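Local coordinates for putative hemin storage protein (PDB 6AU1) that cleaves deacetylated poly-beta-1,6-N-acetylglucosamine, a biofilm polysaccharide, by means of the glycoside hydrolase domain that this chain represents, at residues T213-L216 and R217-S221; P277-W280 and M281-L284; G120-L124 and G125-R129; L176-Y179 and Q180-L184; L32-R35 and M36-L39. All coordinates share one frame; numbering follows the deposited sequence.

Interaction 1 (T213-L216 and R217-S221); sequences TMHL and RHIVS
Arg-217 N and Thr-213 O, 2.9 Å apart, begin four successive i to i+4 hydrogen bonds that carry helix 195-223 without a break from residues 213-216 into 217-221; the last joins Val-220 N to Leu-216 O. This regular winding brings side chains three and four residues apart onto the same side of the helix, and two pairings illustrate what can follow. In the first, Ile-219 reaches back to one face of the His-215 imidazole, CG1 standing 4.3 Å from its plane, offset toward the rim, while CD1 comes within 3.4 Å of His-215 NE2. CG1 can do so because it lies anti to the carbonyl carbon (chi1 -74°). The same NE2 is hydrogen-bonded to Ser-142 OG of helix 135-151, which helps to set the rotation of the ring. In the second, Met-214 and Arg-217 run alongside each other, and the sulfur SD meets NH1 obliquely at 4.2 Å. Arg-217 is extended from CG to NE, and its NH2 bonds to Met-229 O, with a long, weak ion pair to Asp-261. Both polar ends are thus held by partners outside the helix. Ser-221 OG bonds to His-218 O within 217-221, but every bond crossing from 213-216 is a backbone one; there the side chains add chiefly van der Waals contact.

Interaction 2 (P277-W280 and M281-L284); sequences PEQW and MRQL. With SO4 (sulfate ion), chain E; SO4 (sulfate ion), chain F.
Arg-282 and Gln-279, three residues apart on the helix, grip a common sulfate near the start of helix 277-290, one of the outer helices of the TIM barrel. Arg-282 NE reaches sulfate O3 at 2.8 Å and NH2 reaches O1 at 3.0 Å, so the anion sits at the guanidinium edge, with its sulfur in the plane of the group. O1 is taken a second time, by Gln-279 NE2 at 3.2 Å, and Gln-283 NE2 adds a weak bond to O4. The two amides lie almost parallel, their planes 16° apart, where the glutamine side chains pass each other. A bend at chi3 (51°) folds the arginine back toward the helix start, laying one guanidinium face over Gln-279 CA, 3.4 Å from its plane.

A second sulfate illustrates anion binding at a helix N-terminus: Glu-278 N holds its O4 and Gln-279 N its O3, the latter at 2.8 Å. These first-turn amides have no carbonyl of a preceding turn to bind, and the helix dipole probably adds to the attraction. Both ions probably come from the crystallisation liquor.

On the buried side, Trp-280 and Leu-284 lie side by side, pointing the same way against Leu-241 of helix 238-241, while Met-281 packs on helix 314-326. The indole touches the leucine through one branch: CZ3 of Trp-280 is 3.9 Å from CD2 of Leu-284.

Interaction 3 (G120-L124 and G125-R129); sequences GERGL and GSPTR
Arg-122 lays one face of its guanidinium over Ser-126 CA and the ring of Pro-127, at the entry to a type I beta turn that runs from Ser-126 to Arg-129 in the long loop between strand 89-94 and helix 135-151 of the TIM barrel. Ser-126 CA lies 3.6 Å above the plane and Pro-127 CD a little farther off, both toward the rim. Nearer the root of the side chain, Arg-122 CB rests on the proline ring, 3.8 Å from Pro-127 CD. With chi1 at 54°, CG stands between backbone N and carbonyl carbon, and the chain then curls over its own loop. There, two carbonyls hold the group flat at its edge: NE points to Gly-123 O in a nearly straight bond (178°), and NH2 takes Leu-124 O at 2.9 Å. NH1 is bonded to Asp-55 O, so all three nitrogens are engaged.

A second arginine answers from the opposite side of the chain. Arg-129 sets a guanidinium face against Gly-125 CA, 3.7 Å from its plane, while a salt bridge to Glu-169 and a bond to Val-164 O anchor its far end. The glycine lets the group approach this closely. At the turn itself, Ser-126 O accepts from two donors of one residue on opposite faces of its carbonyl plane: Arg-129 N at 3.2 Å and Arg-129 NE at 2.7 Å.

Interaction 4 (L176-Y179 and Q180-L184); sequences LATY and QGWGL
Trp-182 folds back over the last turn of helix 173-181, with CG anti to its carbonyl carbon (chi1 -57°), and nearly every atom of its side chain finds a partner there. CB lies 3.4 Å from Tyr-179 O. The five-membered ring comes next: CG and CD1 both meet Thr-178 O, CD1 at 3.3 Å, and this carbonyl oxygen stands over one face of the indole, toward its rim. NE1 meets the methyl CG2 of Thr-178 at 3.6 Å, and CE2 and CZ2 brush the same methyl. On the other side of the six-membered ring, CE3 and CZ3 meet Tyr-179 CD1, CZ3 at 3.5 Å; that atom covers the same face as the threonine carbonyl, and CH2 is about equally far from CD1 and CE1 of Tyr-179. The two aromatic side chains point the same way, but their rings meet obliquely, centroids 5.2 Å apart and planes at 53°.

The backbone that returns the indole here is a textbook helix terminus. Gly-183, with a positive phi of 91°, completes a Schellman motif: Leu-184 N bonds to Tyr-179 O at 3.1 Å and Gly-183 N to Gln-180 O at 3.0 Å. Trp-182 N also reaches Tyr-179 O, from the other face of its carbonyl plane, so this oxygen is gripped twice.

The Tyr-179 hydroxyl is bonded to Asp-170 O, and its ring stands edge-to-face with both Phe-133 and Trp-201. Leu-184 packs on Leu-197 and Trp-201 and on Ile-191 of helix 188-193, while Trp-182 touches Tyr-208; the terminus is thereby seated against the long helix 195-223.

Interaction 5 (L32-R35 and M36-L39); sequences LIDR and MKDL
Met-36 N to Leu-32 O, at 2.9 Å, opens a run of four i to i+4 hydrogen bonds that ends with Leu-39 N on Arg-35 O at 2.8 Å, the closing turns of helix 22-39. Along the inner side, Leu-32 CD1 meets Met-36 CG at 3.8 Å, the two side chains passing at a slant. Bends at chi2 (-57°) and chi3 then swing the methionine methyl round to the neighbouring residue, CE coming 4.0 Å from Arg-35 CB. On the exposed side, Lys-37 curls at chi3 so that NZ comes to 4.2 Å from Asp-34 OD1, too far for a salt bridge, though the opposite charges probably attract weakly. The salt bridges go to other parts of the fold, illustrating how a helix may spend its ionic groups on tertiary links: Arg-35, buried, forms one with Asp-337 and also bonds to Pro-344 O, while Asp-38 pairs with Arg-350. The helix is consequently wedged among three elements of the barrel. Ile-33 and Met-36 lie on Leu-82 of helix 75-86, Met-36 and Leu-39 press on Tyr-334 of strand 332-335, and Asp-38 and Leu-39 face helix 346-353 through Ala-346 and Met-353.

Eight parallel strands close into a TIM barrel, and the five contacts are local features of its surround, met along the chain in the order 5, 3, 4, 1, 2. Interactions 5, 1 and 2 lie on helices 22-39, 195-223 and 277-290 outside the barrel; interaction 3 belongs to a loop following strand 89-94, and interaction 4 ends a helix in the excursion after strand 156-159. None touches another: interactions 4 and 5 have centres 49 Å apart, across the chain's centre, whereas the nearest atoms of 3 and 4 are about 10 Å apart. Interactions 4 and 1 are connected through helix 195-223. Interaction 3, following a strand's C-terminal end, lies on the side where TIM-barrel active sites are found.

Interaction 1 (T213-L216 and R217-S221)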
loop_
_atom_site.group_PDB
_atom_site.type_symbol
_atom_site.label_atom_id
_atom_site.label_comp_id
_atom_site.label_asym_id
_atom_site.label_seq_id
_atom_site.Cartn_x
_atom_site.Cartn_y
_atom_site.Cartn_z
ATOM N N THR A 213 0.712 0.209 -12.454
ATOM C CA THR A 213 -0.126 1.037 -11.580
ATOM C C THR A 213 -0.600 2.295 -12.300
ATOM O O THR A 213 -1.666 2.805 -11.991
ATOM C CB THR A 213 0.574 1.444 -10.262
ATOM O OG1 THR A 213 1.703 2.286 -10.528
ATOM C CG2 THR A 213 0.988 0.195 -9.455
ATOM N N MET A 214 0.165 2.792 -13.270
ATOM C CA MET A 214 -0.294 3.964 -14.030
ATOM C C MET A 214 -1.457 3.585 -14.946
ATOM O O MET A 214 -2.339 4.399 -15.198
ATOM C CB MET A 214 0.841 4.571 -14.846
ATOM C CG MET A 214 1.962 5.179 -14.005
ATOM S SD MET A 214 1.392 6.547 -12.962
ATOM C CE MET A 214 1.294 5.729 -11.375
ATOM N N HIS A 215 -1.445 2.348 -15.446
ATOM C CA HIS A 215 -2.568 1.803 -16.214
ATOM C C HIS A 215 -3.827 1.747 -15.347
ATOM O O HIS A 215 -4.901 2.171 -15.779
ATOM C CB HIS A 215 -2.213 0.408 -16.757
ATOM C CG HIS A 215 -3.371 -0.348 -17.345
ATOM N ND1 HIS A 215 -3.923 -0.040 -18.570
ATOM C CD2 HIS A 215 -4.057 -1.425 -16.886
ATOM C CE1 HIS A 215 -4.909 -0.881 -18.832
ATOM N NE2 HIS A 215 -5.006 -1.735 -17.828
ATOM N N LEU A 216 -3.681 1.240 -14.123
ATOM C CA LEU A 216 -4.801 1.158 -13.176
ATOM C C LEU A 216 -5.318 2.550 -12.825
ATOM O O LEU A 216 -6.529 2.780 -12.760
ATOM C CB LEU A 216 -4.383 0.413 -11.906
ATOM C CG LEU A 216 -3.918 -1.029 -12.157
ATOM C CD1 LEU A 216 -3.377 -1.648 -10.882
ATOM C CD2 LEU A 216 -5.075 -1.860 -12.739
ATOM N N ARG A 217 -4.399 3.480 -12.594
ATOM C CA ARG A 217 -4.792 4.871 -12.377
ATOM C C ARG A 217 -5.656 5.406 -13.515
ATOM O O ARG A 217 -6.677 6.069 -13.283
ATOM C CB ARG A 217 -3.555 5.755 -12.224
ATOM C CG ARG A 217 -3.892 7.230 -12.078
ATOM C CD ARG A 217 -2.673 8.083 -12.324
ATOM N NE ARG A 217 -2.803 9.356 -11.630
ATOM C CZ ARG A 217 -1.866 10.294 -11.609
ATOM N NH1 ARG A 217 -0.724 10.105 -12.258
ATOM N NH2 ARG A 217 -2.074 11.418 -10.934
ATOM N N HIS A 218 -5.237 5.122 -14.744
ATOM C CA HIS A 218 -5.927 5.635 -15.926
ATOM C C HIS A 218 -7.351 5.079 -15.987
ATOM O O HIS A 218 -8.302 5.791 -16.319
ATOM C CB HIS A 218 -5.149 5.282 -17.200
ATOM C CG HIS A 218 -5.763 5.820 -18.456
ATOM N ND1 HIS A 218 -6.356 5.011 -19.401
ATOM C CD2 HIS A 218 -5.886 7.087 -18.916
ATOM C CE1 HIS A 218 -6.815 5.756 -20.392
ATOM N NE2 HIS A 218 -6.542 7.019 -20.121
ATOM N N ILE A 219 -7.491 3.799 -15.663
ATOM C CA ILE A 219 -8.808 3.173 -15.636
ATOM C C ILE A 219 -9.738 3.843 -14.625
ATOM O O ILE A 219 -10.876 4.202 -14.946
ATOM C CB ILE A 219 -8.688 1.681 -15.316
ATOM C CG1 ILE A 219 -8.142 0.947 -16.535
ATOM C CG2 ILE A 219 -10.041 1.104 -14.909
ATOM C CD1 ILE A 219 -7.701 -0.441 -16.239
ATOM N N VAL A 220 -9.239 4.040 -13.411
ATOM C CA VAL A 220 -10.055 4.622 -12.348
ATOM C C VAL A 220 -10.397 6.078 -12.635
ATOM O O VAL A 220 -11.544 6.496 -12.467
ATOM C CB VAL A 220 -9.346 4.507 -10.987
ATOM C CG1 VAL A 220 -10.095 5.294 -9.900
ATOM C CG2 VAL A 220 -9.235 3.047 -10.592
ATOM N N SER A 221 -9.410 6.842 -13.091
ATOM C CA SER A 221 -9.618 8.268 -13.341
ATOM C C SER A 221 -10.651 8.500 -14.437
ATOM O O SER A 221 -11.394 9.485 -14.406
ATOM C CB SER A 221 -8.300 8.945 -13.714
ATOM O OG SER A 221 -7.931 8.620 -15.037
#

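Interaction 2 (P277-W280 and M281-L284)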
loop_
_atom_site.group_PDB
_atom_site.type_symbol
_atom_site.label_atom_id
_atom_site.label_comp_id
_atom_site.label_asym_id
_atom_site.label_seq_id
_atom_site.Cartn_x
_atom_site.Cartn_y
_atom_site.Cartn_z
ATOM N N PRO A 277 15.807 2.785 17.187
ATOM C CA PRO A 277 14.697 3.372 16.426
ATOM C C PRO A 277 14.834 4.876 16.145
ATOM O O PRO A 277 14.353 5.324 15.103
ATOM C CB PRO A 277 13.479 3.097 17.319
ATOM C CG PRO A 277 13.873 1.904 18.127
ATOM C CD PRO A 277 15.339 2.074 18.388
ATOM N N GLU A 278 15.456 5.642 17.034
ATOM C CA GLU A 278 15.570 7.081 16.794
ATOM C C GLU A 278 16.618 7.357 15.719
ATOM O O GLU A 278 16.386 8.147 14.801
ATOM C CB GLU A 278 15.899 7.836 18.087
ATOM C CG GLU A 278 14.777 7.772 19.110
ATOM C CD GLU A 278 14.676 9.021 19.964
ATOM O OE1 GLU A 278 15.703 9.711 20.154
ATOM O OE2 GLU A 278 13.560 9.315 20.444
ATOM N N GLN A 279 17.764 6.692 15.827
ATOM C CA GLN A 279 18.788 6.785 14.796
ATOM C C GLN A 279 18.235 6.306 13.456
ATOM O O GLN A 279 18.488 6.905 12.408
ATOM C CB GLN A 279 20.022 5.961 15.173
ATOM C CG GLN A 279 21.125 6.039 14.135
ATOM C CD GLN A 279 22.307 5.146 14.464
ATOM O OE1 GLN A 279 22.159 3.933 14.610
ATOM N NE2 GLN A 279 23.485 5.745 14.585
ATOM N N TRP A 280 17.490 5.207 13.504
ATOM C CA TRP A 280 16.901 4.612 12.311
ATOM C C TRP A 280 16.038 5.622 11.562
ATOM O O TRP A 280 16.160 5.788 10.349
ATOM C CB TRP A 280 16.069 3.390 12.702
ATOM C CG TRP A 280 15.588 2.532 11.557
ATOM C CD1 TRP A 280 16.211 1.438 11.032
ATOM C CD2 TRP A 280 14.360 2.681 10.834
ATOM N NE1 TRP A 280 15.450 0.901 10.017
ATOM C CE2 TRP A 280 14.312 1.650 9.874
ATOM C CE3 TRP A 280 13.299 3.590 10.903
ATOM C CZ2 TRP A 280 13.247 1.502 8.991
ATOM C CZ3 TRP A 280 12.245 3.447 10.027
ATOM C CH2 TRP A 280 12.221 2.407 9.086
ATOM N N MET A 281 15.166 6.302 12.296
ATOM C CA MET A 281 14.290 7.291 11.686
ATOM C C MET A 281 15.094 8.480 11.151
ATOM O O MET A 281 14.785 9.030 10.090
ATOM C CB MET A 281 13.240 7.766 12.692
ATOM C CG MET A 281 12.127 8.583 12.056
ATOM S SD MET A 281 10.999 7.523 11.119
ATOM C CE MET A 281 10.268 6.554 12.438
ATOM N N ARG A 282 16.125 8.877 11.890
ATOM C CA ARG A 282 17.015 9.941 11.441
ATOM C C ARG A 282 17.669 9.572 10.101
ATOM O O ARG A 282 17.689 10.375 9.166
ATOM C CB ARG A 282 18.068 10.224 12.520
ATOM C CG ARG A 282 18.753 11.557 12.410
ATOM C CD ARG A 282 19.324 11.998 13.766
ATOM N NE ARG A 282 20.149 10.973 14.411
ATOM C CZ ARG A 282 19.836 10.359 15.551
ATOM N NH1 ARG A 282 18.710 10.658 16.185
ATOM N NH2 ARG A 282 20.653 9.447 16.063
ATOM N N GLN A 283 18.176 8.344 10.000
ATOM C CA GLN A 283 18.794 7.882 8.760
ATOM C C GLN A 283 17.789 7.774 7.614
ATOM O O GLN A 283 18.126 8.070 6.464
ATOM C CB GLN A 283 19.485 6.532 8.976
ATOM C CG GLN A 283 20.734 6.636 9.821
ATOM C CD GLN A 283 21.287 5.281 10.218
ATOM O OE1 GLN A 283 20.647 4.252 10.010
ATOM N NE2 GLN A 283 22.478 5.276 10.805
ATOM N N LEU A 284 16.566 7.344 7.919
ATOM C CA LEU A 284 15.542 7.230 6.881
ATOM C C LEU A 284 15.214 8.606 6.300
ATOM O O LEU A 284 15.164 8.775 5.082
ATOM C CB LEU A 284 14.271 6.569 7.427
ATOM C CG LEU A 284 13.194 6.241 6.379
ATOM C CD1 LEU A 284 13.624 5.074 5.503
ATOM C CD2 LEU A 284 11.878 5.941 7.066
HETATM S S SO4 E . 23.247 9.331 13.046
HETATM O O1 SO4 E . 23.075 8.868 14.421
HETATM O O2 SO4 E . 24.399 10.224 12.975
HETATM O O3 SO4 E . 22.053 10.057 12.623
HETATM O O4 SO4 E . 23.460 8.190 12.159
HETATM S S SO4 F . 18.294 5.369 19.591
HETATM O O1 SO4 F . 19.109 4.296 20.154
HETATM O O2 SO4 F . 18.402 6.555 20.438
HETATM O O3 SO4 F . 18.777 5.699 18.255
HETATM O O4 SO4 F . 16.901 4.928 19.532
#

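Interaction 3 (G120-L124 and G125-R129)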
loop_
_atom_site.group_PDB
_atom_site.type_symbol
_atom_site.label_atom_id
_atom_site.label_comp_id
_atom_site.label_asym_id
_atom_site.label_seq_id
_atom_site.Cartn_x
_atom_site.Cartn_y
_atom_site.Cartn_z
ATOM N N GLY A 120 4.417 -24.264 -0.240
ATOM C CA GLY A 120 4.389 -24.455 1.196
ATOM C C GLY A 120 5.233 -23.459 1.967
ATOM O O GLY A 120 5.537 -23.676 3.142
ATOM N N GLU A 121 5.621 -22.380 1.299
ATOM C CA GLU A 121 6.442 -21.342 1.916
ATOM C C GLU A 121 6.245 -20.007 1.208
ATOM O O GLU A 121 5.668 -19.941 0.113
ATOM C CB GLU A 121 7.924 -21.733 1.865
ATOM C CG GLU A 121 8.477 -21.580 0.454
ATOM C CD GLU A 121 9.847 -22.199 0.262
ATOM O OE1 GLU A 121 10.206 -23.151 0.991
ATOM O OE2 GLU A 121 10.558 -21.732 -0.654
ATOM N N ARG A 122 6.745 -18.937 1.814
ATOM C CA ARG A 122 6.723 -17.646 1.153
ATOM C C ARG A 122 7.892 -16.767 1.570
ATOM O O ARG A 122 8.476 -16.954 2.637
ATOM C CB ARG A 122 5.415 -16.923 1.458
ATOM C CG ARG A 122 5.155 -16.802 2.948
ATOM C CD ARG A 122 3.968 -15.899 3.211
ATOM N NE ARG A 122 4.216 -14.526 2.786
ATOM C CZ ARG A 122 3.250 -13.614 2.679
ATOM N NH1 ARG A 122 2.006 -13.967 2.945
ATOM N NH2 ARG A 122 3.522 -12.380 2.286
ATOM N N GLY A 123 8.225 -15.806 0.716
ATOM C CA GLY A 123 9.143 -14.745 1.088
ATOM C C GLY A 123 8.344 -13.531 1.533
ATOM O O GLY A 123 7.272 -13.659 2.137
ATOM N N LEU A 124 8.854 -12.344 1.236
ATOM C CA LEU A 124 8.138 -11.133 1.609
ATOM C C LEU A 124 6.827 -11.047 0.838
ATOM O O LEU A 124 5.776 -10.792 1.416
ATOM C CB LEU A 124 8.991 -9.894 1.351
ATOM C CG LEU A 124 8.307 -8.565 1.686
ATOM C CD1 LEU A 124 7.855 -8.517 3.144
ATOM C CD2 LEU A 124 9.247 -7.428 1.385
ATOM N N GLY A 125 6.901 -11.297 -0.467
ATOM C CA GLY A 125 5.708 -11.276 -1.300
ATOM C C GLY A 125 4.782 -12.457 -1.064
ATOM O O GLY A 125 5.236 -13.562 -0.763
ATOM N N SER A 126 3.476 -12.229 -1.198
ATOM C CA SER A 126 2.503 -13.318 -1.078
ATOM C C SER A 126 2.579 -14.248 -2.276
ATOM O O SER A 126 2.720 -13.785 -3.406
ATOM C CB SER A 126 1.076 -12.757 -0.954
ATOM O OG SER A 126 0.114 -13.800 -1.065
ATOM N N PRO A 127 2.452 -15.568 -2.044
ATOM C CA PRO A 127 2.360 -16.516 -3.157
ATOM C C PRO A 127 1.142 -16.264 -4.046
ATOM O O PRO A 127 1.109 -16.787 -5.163
ATOM C CB PRO A 127 2.228 -17.881 -2.461
ATOM C CG PRO A 127 2.721 -17.672 -1.078
ATOM C CD PRO A 127 2.433 -16.238 -0.733
ATOM N N THR A 128 0.167 -15.494 -3.559
ATOM C CA THR A 128 -1.053 -15.233 -4.315
ATOM C C THR A 128 -0.968 -14.034 -5.263
ATOM O O THR A 128 -1.950 -13.730 -5.951
ATOM C CB THR A 128 -2.261 -14.990 -3.371
ATOM O OG1 THR A 128 -2.099 -13.725 -2.716
ATOM C CG2 THR A 128 -2.373 -16.113 -2.327
ATOM N N ARG A 129 0.171 -13.329 -5.291
ATOM C CA ARG A 129 0.332 -12.241 -6.261
ATOM C C ARG A 129 0.061 -12.749 -7.675
ATOM O O ARG A 129 0.750 -13.661 -8.153
ATOM C CB ARG A 129 1.754 -11.643 -6.217
ATOM C CG ARG A 129 2.054 -10.702 -5.044
ATOM C CD ARG A 129 3.586 -10.536 -4.908
ATOM N NE ARG A 129 4.187 -11.851 -4.642
ATOM C CZ ARG A 129 5.437 -12.199 -4.946
ATOM N NH1 ARG A 129 6.261 -11.329 -5.520
ATOM N NH2 ARG A 129 5.861 -13.429 -4.672
#

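Interaction 4 (L176-Y179 and Q180-L184)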
loop_
_atom_site.group_PDB
_atom_site.type_symbol
_atom_site.label_atom_id
_atom_site.label_comp_id
_atom_site.label_asym_id
_atom_site.label_seq_id
_atom_site.Cartn_x
_atom_site.Cartn_y
_atom_site.Cartn_z
ATOM N N LEU A 176 9.149 -14.133 -18.690
ATOM C CA LEU A 176 10.389 -14.366 -19.425
ATOM C C LEU A 176 10.278 -13.770 -20.823
ATOM O O LEU A 176 11.218 -13.146 -21.310
ATOM C CB LEU A 176 10.720 -15.864 -19.506
ATOM C CG LEU A 176 10.965 -16.597 -18.180
ATOM C CD1 LEU A 176 11.232 -18.084 -18.426
ATOM C CD2 LEU A 176 12.109 -15.974 -17.392
ATOM N N ALA A 177 9.118 -13.935 -21.453
ATOM C CA ALA A 177 8.920 -13.398 -22.798
ATOM C C ALA A 177 9.004 -11.878 -22.786
ATOM O O ALA A 177 9.509 -11.268 -23.734
ATOM C CB ALA A 177 7.585 -13.858 -23.373
ATOM N N THR A 178 8.521 -11.269 -21.706
ATOM C CA THR A 178 8.588 -9.818 -21.564
ATOM C C THR A 178 10.040 -9.343 -21.410
ATOM O O THR A 178 10.427 -8.335 -22.002
ATOM C CB THR A 178 7.749 -9.330 -20.365
ATOM O OG1 THR A 178 6.383 -9.737 -20.544
ATOM C CG2 THR A 178 7.809 -7.817 -20.250
ATOM N N TYR A 179 10.837 -10.069 -20.624
ATOM C CA TYR A 179 12.246 -9.713 -20.443
ATOM C C TYR A 179 12.990 -9.795 -21.768
ATOM O O TYR A 179 13.885 -8.996 -22.029
ATOM C CB TYR A 179 12.932 -10.622 -19.413
ATOM C CG TYR A 179 12.195 -10.747 -18.100
ATOM C CD1 TYR A 179 11.427 -9.699 -17.598
ATOM C CD2 TYR A 179 12.258 -11.925 -17.364
ATOM C CE1 TYR A 179 10.737 -9.827 -16.386
ATOM C CE2 TYR A 179 11.578 -12.063 -16.162
ATOM C CZ TYR A 179 10.826 -11.019 -15.677
ATOM O OH TYR A 179 10.160 -11.186 -14.480
ATOM N N GLN A 180 12.614 -10.762 -22.598
ATOM C CA GLN A 180 13.237 -10.930 -23.910
ATOM C C GLN A 180 12.965 -9.678 -24.736
ATOM O O GLN A 180 13.843 -9.177 -25.451
ATOM C CB GLN A 180 12.700 -12.189 -24.591
ATOM C CG GLN A 180 13.388 -12.573 -25.888
ATOM C CD GLN A 180 12.984 -13.963 -26.350
ATOM O OE1 GLN A 180 11.845 -14.389 -26.152
ATOM N NE2 GLN A 180 13.919 -14.682 -26.952
ATOM N N GLY A 181 11.747 -9.163 -24.601
ATOM C CA GLY A 181 11.364 -7.907 -25.214
ATOM C C GLY A 181 12.199 -6.721 -24.766
ATOM O O GLY A 181 12.332 -5.748 -25.507
ATOM N N TRP A 182 12.768 -6.793 -23.565
ATOM C CA TRP A 182 13.611 -5.712 -23.058
ATOM C C TRP A 182 15.054 -5.858 -23.524
ATOM O O TRP A 182 15.898 -5.034 -23.186
ATOM C CB TRP A 182 13.613 -5.663 -21.524
ATOM C CG TRP A 182 12.275 -5.506 -20.850
ATOM C CD1 TRP A 182 11.097 -5.117 -21.419
ATOM C CD2 TRP A 182 11.997 -5.737 -19.465
ATOM N NE1 TRP A 182 10.095 -5.093 -20.467
ATOM C CE2 TRP A 182 10.623 -5.474 -19.259
ATOM C CE3 TRP A 182 12.779 -6.140 -18.377
ATOM C CZ2 TRP A 182 10.016 -5.597 -18.011
ATOM C CZ3 TRP A 182 12.175 -6.274 -17.138
ATOM C CH2 TRP A 182 10.803 -6.003 -16.962
ATOM N N GLY A 183 15.342 -6.921 -24.268
ATOM C CA GLY A 183 16.694 -7.187 -24.721
ATOM C C GLY A 183 17.502 -8.058 -23.774
ATOM O O GLY A 183 18.725 -8.139 -23.889
ATOM N N LEU A 184 16.821 -8.711 -22.839
ATOM C CA LEU A 184 17.458 -9.634 -21.906
ATOM C C LEU A 184 17.240 -11.082 -22.346
ATOM O O LEU A 184 16.270 -11.386 -23.036
ATOM C CB LEU A 184 16.905 -9.425 -20.489
ATOM C CG LEU A 184 17.146 -8.064 -19.829
ATOM C CD1 LEU A 184 16.352 -7.932 -18.516
ATOM C CD2 LEU A 184 18.644 -7.842 -19.588
#

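Interaction 5 (L32-R35 and M36-L39)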
loop_
_atom_site.group_PDB
_atom_site.type_symbol
_atom_site.label_atom_id
_atom_site.label_comp_id
_atom_site.label_asym_id
_atom_site.label_seq_id
_atom_site.Cartn_x
_atom_site.Cartn_y
_atom_site.Cartn_z
ATOM N N LEU A 32 -15.388 5.524 14.412
ATOM C CA LEU A 32 -14.369 5.963 13.463
ATOM C C LEU A 32 -14.634 7.398 13.016
ATOM O O LEU A 32 -13.739 8.251 13.063
ATOM C CB LEU A 32 -14.317 5.030 12.250
ATOM C CG LEU A 32 -13.460 5.536 11.091
ATOM C CD1 LEU A 32 -11.982 5.607 11.493
ATOM C CD2 LEU A 32 -13.652 4.675 9.845
ATOM N N ILE A 33 -15.869 7.666 12.600
ATOM C CA ILE A 33 -16.226 8.983 12.096
ATOM C C ILE A 33 -15.950 10.052 13.148
ATOM O O ILE A 33 -15.388 11.108 12.838
ATOM C CB ILE A 33 -17.712 9.055 11.666
ATOM C CG1 ILE A 33 -18.010 8.052 10.541
ATOM C CG2 ILE A 33 -18.082 10.465 11.243
ATOM C CD1 ILE A 33 -17.054 8.121 9.349
ATOM N N ASP A 34 -16.326 9.775 14.394
ATOM C CA ASP A 34 -16.098 10.734 15.477
ATOM C C ASP A 34 -14.617 11.057 15.666
ATOM O O ASP A 34 -14.249 12.217 15.871
ATOM C CB ASP A 34 -16.675 10.221 16.795
ATOM C CG ASP A 34 -18.190 10.269 16.826
ATOM O OD1 ASP A 34 -18.782 10.936 15.951
ATOM O OD2 ASP A 34 -18.785 9.646 17.730
ATOM N N ARG A 35 -13.775 10.030 15.618
ATOM C CA ARG A 35 -12.340 10.225 15.781
ATOM C C ARG A 35 -11.741 11.006 14.618
ATOM O O ARG A 35 -10.893 11.874 14.821
ATOM C CB ARG A 35 -11.625 8.878 15.915
ATOM C CG ARG A 35 -11.769 8.240 17.281
ATOM C CD ARG A 35 -11.286 6.788 17.248
ATOM N NE ARG A 35 -9.874 6.657 16.888
ATOM C CZ ARG A 35 -8.873 6.886 17.737
ATOM N NH1 ARG A 35 -9.131 7.275 18.980
ATOM N NH2 ARG A 35 -7.611 6.741 17.345
ATOM N N MET A 36 -12.170 10.698 13.398
ATOM C CA MET A 36 -11.624 11.406 12.241
ATOM C C MET A 36 -12.102 12.859 12.180
ATOM O O MET A 36 -11.353 13.746 11.762
ATOM C CB MET A 36 -11.965 10.659 10.950
ATOM C CG MET A 36 -11.305 9.267 10.849
ATOM S SD MET A 36 -9.495 9.276 10.989
ATOM C CE MET A 36 -9.239 8.870 12.714
ATOM N N LYS A 37 -13.337 13.117 12.611
ATOM C CA LYS A 37 -13.824 14.491 12.673
ATOM C C LYS A 37 -12.965 15.282 13.655
ATOM O O LYS A 37 -12.597 16.431 13.396
ATOM C CB LYS A 37 -15.308 14.521 13.075
ATOM C CG LYS A 37 -15.912 15.902 13.221
ATOM C CD LYS A 37 -17.443 15.840 13.275
ATOM C CE LYS A 37 -17.933 14.787 14.264
ATOM N NZ LYS A 37 -19.423 14.788 14.401
ATOM N N ASP A 38 -12.603 14.635 14.758
ATOM C CA ASP A 38 -11.825 15.261 15.821
ATOM C C ASP A 38 -10.372 15.498 15.409
ATOM O O ASP A 38 -9.797 16.559 15.667
ATOM C CB ASP A 38 -11.885 14.382 17.075
ATOM C CG ASP A 38 -11.179 14.999 18.262
ATOM O OD1 ASP A 38 -11.071 16.244 18.318
ATOM O OD2 ASP A 38 -10.742 14.236 19.150
ATOM N N LEU A 39 -9.791 14.499 14.763
ATOM C CA LEU A 39 -8.382 14.503 14.412
ATOM C C LEU A 39 -8.123 15.349 13.168
ATOM O O LEU A 39 -7.040 15.928 13.012
ATOM C CB LEU A 39 -7.907 13.068 14.197
ATOM C CG LEU A 39 -6.437 12.747 14.400
ATOM C CD1 LEU A 39 -6.008 13.062 15.826
ATOM C CD2 LEU A 39 -6.189 11.282 14.074
#